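Local coordinates for protein amidohydrolase (Staphylococcus aureus, PDB 3NUR) that is a putative metal-dependent amidohydrolase of the TIM-barrel type, probably hydrolysing a linear amide in a substrate not yet identified, at residues Y281-F286 with K304-D309. Residues are numbered along the deposited sequence; the frame is centred on the assembly and turned at random.
Sequences YFKNSF and KEVGID
Val306 lays one methyl, CG1, over the backbone carbonyl at Phe282, with CG1 3.7 Å from Phe282 O. That branch lies beside its own backbone N, opposite the carbonyl carbon (chi1 -58°), which turns it onto helix 278-284. Next to it, Lys283 runs its aliphatic chain alongside the backbone at Glu305: its CG and CE each come to 3.6 Å from Glu305 O. The extended chain beyond CG carries its methylenes past Glu305 O while the ammonium travels on; Lys283 NZ stops 5.9 Å from Glu305 OE1, too far for a salt bridge, though the opposite charges may attract weakly. The backbones are closest here, Lys283 CA and Val306 CA being 4.8 Å apart. No direct hydrogen bond crosses; instead one water donates to both Lys283 O (2.8 Å) and Val306 O (2.6 Å), tying together two backbone carbonyls. Behind this seam Phe282 turns its ring away, setting CE1 over the centre of the Phe286 ring, 3.6 Å above its plane, while Val236 of helix 223-237 touches both side chains. The contact thus joins the helices that precede and follow strand 286-288 in the chain, and its chemistry implies a modest, partly hydrated junction: aliphatic groups resting on backbone carbonyl oxygens, plus a water bridge.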
# COMPACT_ATOMS: atom_id res chain seq x y z
N TYR A 281 6.79 -14.31 -8.49
CA TYR A 281 5.85 -13.18 -8.52
C TYR A 281 6.19 -12.09 -7.50
O TYR A 281 6.06 -10.91 -7.81
CB TYR A 281 4.42 -13.64 -8.33
CG TYR A 281 3.99 -14.61 -9.41
CD1 TYR A 281 3.53 -14.15 -10.64
CD2 TYR A 281 4.09 -15.98 -9.22
CE1 TYR A 281 3.09 -15.04 -11.62
CE2 TYR A 281 3.67 -16.88 -10.19
CZ TYR A 281 3.18 -16.40 -11.40
OH TYR A 281 2.79 -17.28 -12.37
N PHE A 282 6.66 -12.47 -6.32
CA PHE A 282 7.07 -11.46 -5.33
C PHE A 282 8.35 -10.76 -5.74
O PHE A 282 8.57 -9.59 -5.42
CB PHE A 282 7.18 -12.08 -3.92
CG PHE A 282 5.80 -12.44 -3.44
CD1 PHE A 282 4.92 -11.46 -2.98
CD2 PHE A 282 5.35 -13.76 -3.51
CE1 PHE A 282 3.61 -11.79 -2.62
CE2 PHE A 282 4.05 -14.09 -3.10
CZ PHE A 282 3.18 -13.10 -2.67
N LYS A 283 9.21 -11.47 -6.47
CA LYS A 283 10.46 -10.87 -6.89
C LYS A 283 10.29 -9.98 -8.13
O LYS A 283 11.11 -9.10 -8.36
CB LYS A 283 11.48 -11.95 -7.19
CG LYS A 283 11.91 -12.76 -5.98
CD LYS A 283 12.78 -13.91 -6.46
CE LYS A 283 12.99 -14.96 -5.41
NZ LYS A 283 13.97 -15.98 -5.87
N ASN A 284 9.27 -10.27 -8.98
CA ASN A 284 9.12 -9.57 -10.25
C ASN A 284 7.89 -8.69 -10.40
O ASN A 284 7.87 -7.81 -11.27
CB ASN A 284 9.24 -10.59 -11.39
CG ASN A 284 10.63 -11.19 -11.43
OD1 ASN A 284 10.90 -12.23 -10.83
ND2 ASN A 284 11.58 -10.48 -12.02
N SER A 285 6.86 -8.91 -9.58
CA SER A 285 5.59 -8.17 -9.68
C SER A 285 5.20 -7.42 -8.40
O SER A 285 4.13 -6.80 -8.35
CB SER A 285 4.47 -9.12 -10.09
OG SER A 285 4.77 -9.75 -11.32
N PHE A 286 6.04 -7.48 -7.36
CA PHE A 286 5.77 -6.76 -6.12
C PHE A 286 6.90 -5.84 -5.76
O PHE A 286 8.05 -6.11 -6.11
CB PHE A 286 5.56 -7.76 -4.93
CG PHE A 286 4.17 -8.32 -4.84
CD1 PHE A 286 3.25 -7.81 -3.92
CD2 PHE A 286 3.76 -9.36 -5.68
CE1 PHE A 286 1.95 -8.32 -3.85
CE2 PHE A 286 2.45 -9.88 -5.60
CZ PHE A 286 1.57 -9.36 -4.67
N LYS A 304 17.75 -9.73 0.75
CA LYS A 304 18.20 -11.05 0.28
C LYS A 304 17.13 -11.79 -0.52
O LYS A 304 17.45 -12.53 -1.44
CB LYS A 304 18.61 -11.94 1.48
CG LYS A 304 19.84 -11.47 2.23
CD LYS A 304 19.83 -11.99 3.68
CE LYS A 304 20.95 -11.38 4.50
NZ LYS A 304 20.73 -11.57 5.96
N GLU A 305 15.85 -11.59 -0.16
CA GLU A 305 14.71 -12.28 -0.77
C GLU A 305 14.23 -11.70 -2.09
O GLU A 305 14.03 -12.46 -3.03
CB GLU A 305 13.53 -12.36 0.22
CG GLU A 305 13.78 -13.27 1.41
CD GLU A 305 14.08 -14.72 1.07
OE1 GLU A 305 13.62 -15.20 0.01
OE2 GLU A 305 14.78 -15.38 1.88
N VAL A 306 14.03 -10.37 -2.15
CA VAL A 306 13.53 -9.71 -3.38
C VAL A 306 14.56 -8.85 -4.09
O VAL A 306 14.37 -8.53 -5.26
CB VAL A 306 12.18 -8.96 -3.19
CG1 VAL A 306 11.09 -9.90 -2.69
CG2 VAL A 306 12.33 -7.75 -2.27
N GLY A 307 15.58 -8.41 -3.37
CA GLY A 307 16.61 -7.57 -3.95
C GLY A 307 16.32 -6.09 -3.84
O GLY A 307 15.17 -5.68 -3.63
N ILE A 308 17.38 -5.30 -3.97
CA ILE A 308 17.32 -3.84 -3.86
C ILE A 308 16.39 -3.16 -4.87
O ILE A 308 15.80 -2.15 -4.52
CB ILE A 308 18.76 -3.24 -3.92
CG1 ILE A 308 18.84 -1.91 -3.20
CG2 ILE A 308 19.34 -3.17 -5.34
CD1 ILE A 308 19.15 -2.13 -1.67
N ASP A 309 16.24 -3.72 -6.09
CA ASP A 309 15.43 -3.10 -7.13
C ASP A 309 13.94 -3.08 -6.80
O ASP A 309 13.18 -2.41 -7.49
CB ASP A 309 15.64 -3.82 -8.48
CG ASP A 309 17.02 -3.65 -9.10
OD1 ASP A 309 17.53 -2.51 -9.10
OD2 ASP A 309 17.54 -4.64 -9.67
O HOH W 1 13.82 -9.26 -7.73